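Local coordinates for protein putative secreted endoglycosylceramidase (Rhodococcus hoagii, PDB 6JYZ) that probably hydrolyses O-glycosidic bonds as a family 5 glycoside hydrolase, acting as an endogalactosylceramidase, at residues L219-N224 and S290-S295; G49-A54 and D123-A128. One frame throughout, in Å; residues are numbered along the deposited sequence.

Interaction 1 (L219-N224 and S290-S295); sequences LLNEPN and SPHLYS
The carboxylate oxygen OE2 of E222 is gripped by two groups, the ring nitrogen of H292 and the hydroxyl of S269, which lies on helix 268-271. H292 ND1 donates to E222 OE2 over 2.7 Å in a nearly straight bond, 165° at the hydrogen. OE2 lies close to the imidazole plane, while the N-H reaches it on the anti side of the carboxylate, somewhat out of the carboxylate plane; carboxylate and ring are turned 41° against each other. The glutamate chain runs extended beyond CG, and its CG passes beside the ring, 3.4 Å from H292 ND1. With its CG anti to the carbonyl carbon (chi1 -59°), H292 turns its ring edge to both E222 and N221: N221 OD1 comes to 3.2 Å from H292 CE1, in the ring plane, while the same oxygen is hydrogen-bonded to R83. Y294 offers a ring edge, its CE2 4.1 Å from E222 OE2, and its hydroxyl is bonded to E329. With an alanine in place of E222, H292 ND1 and the S269 hydroxyl would probably be left without their shared partner, and the imidazole less firmly fixed in rotation. The Asn-Glu-Pro sequence N221-P223 is the family 5 signature, whose glutamate is the acid/base in relatives; its place after strand 214-218 is consistent with the active site of a (beta/alpha)8 barrel enzyme.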
# COMPACT_ATOMS: atom_id res chain seq x y z
N LEU A 219 -6.05 -5.06 5.63
CA LEU A 219 -6.27 -5.57 6.97
C LEU A 219 -5.02 -5.74 7.81
O LEU A 219 -5.02 -5.46 9.00
CB LEU A 219 -7.03 -6.89 6.90
CG LEU A 219 -8.40 -6.77 6.25
CD1 LEU A 219 -9.03 -8.19 6.17
CD2 LEU A 219 -9.31 -5.85 7.07
N LEU A 220 -3.93 -6.20 7.18
CA LEU A 220 -2.64 -6.23 7.88
C LEU A 220 -1.55 -6.26 6.83
O LEU A 220 -1.57 -7.16 5.93
CB LEU A 220 -2.53 -7.44 8.80
CG LEU A 220 -1.27 -7.53 9.65
CD1 LEU A 220 -1.13 -6.32 10.57
CD2 LEU A 220 -1.29 -8.81 10.44
N ASN A 221 -0.59 -5.36 6.93
CA ASN A 221 0.51 -5.36 5.96
C ASN A 221 1.36 -6.60 6.17
O ASN A 221 1.69 -6.95 7.33
CB ASN A 221 1.40 -4.17 6.25
CG ASN A 221 2.59 -4.15 5.31
OD1 ASN A 221 2.40 -4.01 4.09
ND2 ASN A 221 3.79 -4.25 5.83
N GLU A 222 1.77 -7.23 5.07
CA GLU A 222 2.76 -8.34 5.00
C GLU A 222 2.69 -9.23 6.23
O GLU A 222 3.72 -9.42 6.94
CB GLU A 222 4.16 -7.78 4.78
CG GLU A 222 4.26 -7.07 3.45
CD GLU A 222 5.65 -6.72 2.98
OE1 GLU A 222 6.57 -6.73 3.82
OE2 GLU A 222 5.83 -6.33 1.79
N PRO A 223 1.56 -9.91 6.47
CA PRO A 223 1.50 -10.75 7.67
C PRO A 223 2.63 -11.79 7.66
O PRO A 223 2.80 -12.49 6.65
CB PRO A 223 0.12 -11.39 7.61
CG PRO A 223 -0.67 -10.46 6.73
CD PRO A 223 0.31 -9.90 5.70
N ASN A 224 3.39 -11.88 8.74
CA ASN A 224 4.47 -12.84 8.71
C ASN A 224 3.94 -14.27 8.96
O ASN A 224 2.85 -14.44 9.54
CB ASN A 224 5.54 -12.52 9.76
CG ASN A 224 6.36 -11.28 9.48
OD1 ASN A 224 5.99 -10.34 8.64
ND2 ASN A 224 7.44 -11.13 10.15
N SER A 290 -4.04 -8.23 -2.79
CA SER A 290 -3.00 -7.20 -2.80
C SER A 290 -1.63 -7.78 -2.41
O SER A 290 -1.06 -7.40 -1.39
CB SER A 290 -3.44 -6.09 -1.86
OG SER A 290 -2.62 -4.96 -2.02
N PRO A 291 -1.05 -8.66 -3.23
CA PRO A 291 0.37 -9.03 -3.08
C PRO A 291 1.24 -7.84 -3.44
O PRO A 291 0.82 -6.91 -4.14
CB PRO A 291 0.53 -10.15 -4.13
CG PRO A 291 -0.41 -9.70 -5.25
CD PRO A 291 -1.62 -9.15 -4.50
N HIS A 292 2.44 -7.83 -2.89
CA HIS A 292 3.45 -6.82 -3.15
C HIS A 292 4.40 -7.35 -4.20
O HIS A 292 5.05 -8.39 -4.01
CB HIS A 292 4.19 -6.39 -1.87
CG HIS A 292 3.21 -5.85 -0.87
ND1 HIS A 292 3.58 -5.57 0.44
CD2 HIS A 292 1.89 -5.49 -1.00
CE1 HIS A 292 2.50 -5.06 1.07
NE2 HIS A 292 1.45 -5.01 0.24
N LEU A 293 4.42 -6.65 -5.34
CA LEU A 293 5.08 -7.21 -6.56
C LEU A 293 6.52 -6.76 -6.65
O LEU A 293 6.85 -5.78 -7.34
CB LEU A 293 4.29 -6.81 -7.80
CG LEU A 293 2.83 -7.24 -7.80
CD1 LEU A 293 2.15 -6.91 -9.16
CD2 LEU A 293 2.68 -8.74 -7.59
N TYR A 294 7.39 -7.45 -5.92
CA TYR A 294 8.79 -7.09 -5.77
C TYR A 294 9.74 -7.94 -6.64
O TYR A 294 10.96 -7.81 -6.47
CB TYR A 294 9.21 -7.14 -4.28
CG TYR A 294 8.77 -5.92 -3.49
CD1 TYR A 294 9.16 -4.63 -3.82
CD2 TYR A 294 7.94 -6.02 -2.39
CE1 TYR A 294 8.84 -3.52 -3.05
CE2 TYR A 294 7.60 -4.94 -1.58
CZ TYR A 294 8.05 -3.69 -1.93
OH TYR A 294 7.81 -2.56 -1.19
N SER A 295 9.19 -8.72 -7.59
CA SER A 295 10.04 -9.49 -8.49
C SER A 295 10.99 -8.57 -9.25
O SER A 295 10.62 -7.52 -9.77
CB SER A 295 9.24 -10.33 -9.40
OG SER A 295 8.43 -11.27 -8.69

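Interaction 2 (G49-A54 and D123-A128)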
# COMPACT_ATOMS: atom_id res chain seq x y z
N GLY A 49 3.60 9.00 7.10
CA GLY A 49 3.77 10.07 8.08
C GLY A 49 2.99 9.87 9.37
O GLY A 49 3.38 10.50 10.37
N LEU A 50 1.94 9.06 9.40
CA LEU A 50 1.21 8.80 10.64
C LEU A 50 1.65 7.49 11.30
O LEU A 50 1.12 7.14 12.35
CB LEU A 50 -0.28 8.72 10.36
CG LEU A 50 -0.86 9.95 9.67
CD1 LEU A 50 -2.35 9.77 9.59
CD2 LEU A 50 -0.52 11.24 10.45
N ASN A 51 2.64 6.81 10.75
CA ASN A 51 3.08 5.53 11.36
C ASN A 51 3.93 5.82 12.59
O ASN A 51 4.50 6.91 12.74
CB ASN A 51 3.80 4.72 10.26
CG ASN A 51 3.80 3.24 10.60
OD1 ASN A 51 3.32 2.77 11.64
ND2 ASN A 51 4.37 2.44 9.70
N ASP A 52 4.04 4.81 13.46
CA ASP A 52 4.68 4.91 14.78
C ASP A 52 5.90 4.01 14.75
O ASP A 52 5.81 2.80 14.99
CB ASP A 52 3.66 4.47 15.83
CG ASP A 52 4.22 4.48 17.24
OD1 ASP A 52 5.23 5.13 17.49
OD2 ASP A 52 3.61 3.78 18.08
N TYR A 53 7.07 4.51 14.44
CA TYR A 53 8.28 3.70 14.38
C TYR A 53 9.07 3.82 15.66
O TYR A 53 9.17 4.91 16.30
CB TYR A 53 9.18 4.23 13.27
CG TYR A 53 8.68 3.97 11.89
CD1 TYR A 53 8.79 2.72 11.29
CD2 TYR A 53 8.01 4.95 11.16
CE1 TYR A 53 8.31 2.46 10.01
CE2 TYR A 53 7.51 4.72 9.86
CZ TYR A 53 7.66 3.47 9.32
OH TYR A 53 7.10 3.28 8.08
N ALA A 54 9.77 2.75 16.02
CA ALA A 54 10.83 2.84 17.04
C ALA A 54 11.87 3.84 16.54
O ALA A 54 12.23 3.85 15.36
CB ALA A 54 11.48 1.48 17.15
N ASP A 123 -4.15 1.34 5.74
CA ASP A 123 -3.32 0.15 5.86
C ASP A 123 -2.83 -0.03 7.29
O ASP A 123 -2.07 0.81 7.77
CB ASP A 123 -2.14 0.29 4.88
CG ASP A 123 -0.93 -0.54 5.21
OD1 ASP A 123 -1.04 -1.65 5.74
OD2 ASP A 123 0.19 -0.01 4.96
N MET A 124 -3.27 -1.12 7.91
CA MET A 124 -2.79 -1.43 9.26
C MET A 124 -1.38 -1.99 9.09
O MET A 124 -1.21 -3.19 8.80
CB MET A 124 -3.75 -2.44 9.90
CG MET A 124 -3.54 -2.62 11.40
SD MET A 124 -4.04 -1.14 12.39
CE MET A 124 -5.81 -1.17 12.17
N HIS A 125 -0.40 -1.12 9.19
CA HIS A 125 0.94 -1.43 8.74
C HIS A 125 1.76 -2.01 9.87
O HIS A 125 1.63 -1.68 11.05
CB HIS A 125 1.63 -0.16 8.21
CG HIS A 125 2.71 -0.46 7.20
ND1 HIS A 125 4.07 -0.56 7.40
CD2 HIS A 125 2.45 -0.74 5.90
CE1 HIS A 125 4.59 -0.89 6.16
NE2 HIS A 125 3.63 -0.99 5.29
N GLN A 126 2.74 -2.84 9.53
CA GLN A 126 3.72 -3.36 10.49
C GLN A 126 4.92 -3.81 9.67
O GLN A 126 4.77 -4.19 8.50
CB GLN A 126 3.15 -4.54 11.31
CG GLN A 126 2.80 -5.79 10.49
CD GLN A 126 3.96 -6.67 10.11
OE1 GLN A 126 3.92 -7.39 9.03
NE2 GLN A 126 4.96 -6.71 10.89
N ASP A 127 6.08 -3.79 10.29
CA ASP A 127 7.22 -4.56 9.78
C ASP A 127 7.79 -5.29 10.97
O ASP A 127 7.95 -4.70 12.04
CB ASP A 127 8.35 -3.67 9.22
CG ASP A 127 7.87 -2.74 8.14
OD1 ASP A 127 7.73 -3.20 6.99
OD2 ASP A 127 7.65 -1.54 8.42
N ALA A 128 8.12 -6.58 10.81
CA ALA A 128 8.75 -7.31 11.91
C ALA A 128 7.96 -7.14 13.21
O ALA A 128 8.53 -6.95 14.28
CB ALA A 128 10.22 -6.95 12.09
O HOH W 1 7.61 0.79 7.06
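Y53 and D127 are joined chiefly through water. A single water molecule lies 2.7 Å from Y53 OH, near the plane of the phenol ring, and donates to D127 OD2 over the same 2.7 Å. The phenol hydroxyl is also bonded to N48, just before the loop 49-54, so the water bridge is its second tie. Direct contact between the two side chains is looser: D127 OD2 stands at the ring edge, 4.4 Å from Y53 CE1.

Packing of polar groups brings N51 against H125. The amide nitrogen N51 ND2 approaches the imidazole obliquely, 3.8 Å from H125 ND1, with the amide and ring planes almost perpendicular (85°). Both nitrogens are hydrogen-bonded to the same oxygen, OD2 of D152, which accounts for their closeness. CG of N51 lies anti to the backbone nitrogen (chi1 -158°), which carries the amide toward H125 and D152. The ring of H125 also meets that of W360, nearly parallel to it.

Within the loop, D52 N donates to N51 OD1 over 2.8 Å, approaching from above the carbonyl plane, a bond that would limit rotation of the amide. Loops at the C-terminal ends of strands 38-47 and 119-124 thus come together at the end of a (beta/alpha)8 barrel where such enzymes carry their active site.

Both interactions are buried and lie at the same end of the barrel, their centres about 14 Å apart, with interaction 1 nearer the centre of the molecule. They share no strand, yet neighbouring parallel strands 119-124 and 214-218 lead into or hold one segment of each, and the two contacts meet directly: N221 ND2 probably hydrogen-bonds to Q126 O (2.8 Å), and N221 N probably hydrogen-bonds to M124 O (2.9 Å). E329, on strand 326-330, also links them, bonded to Y294 of the first and weakly to H125 of the second. Their chemistry differs: 219-224 and 290-295 are joined by a direct histidine-carboxylate bond, whereas 49-54 and 123-128 rely on a bridging water and a common aspartate.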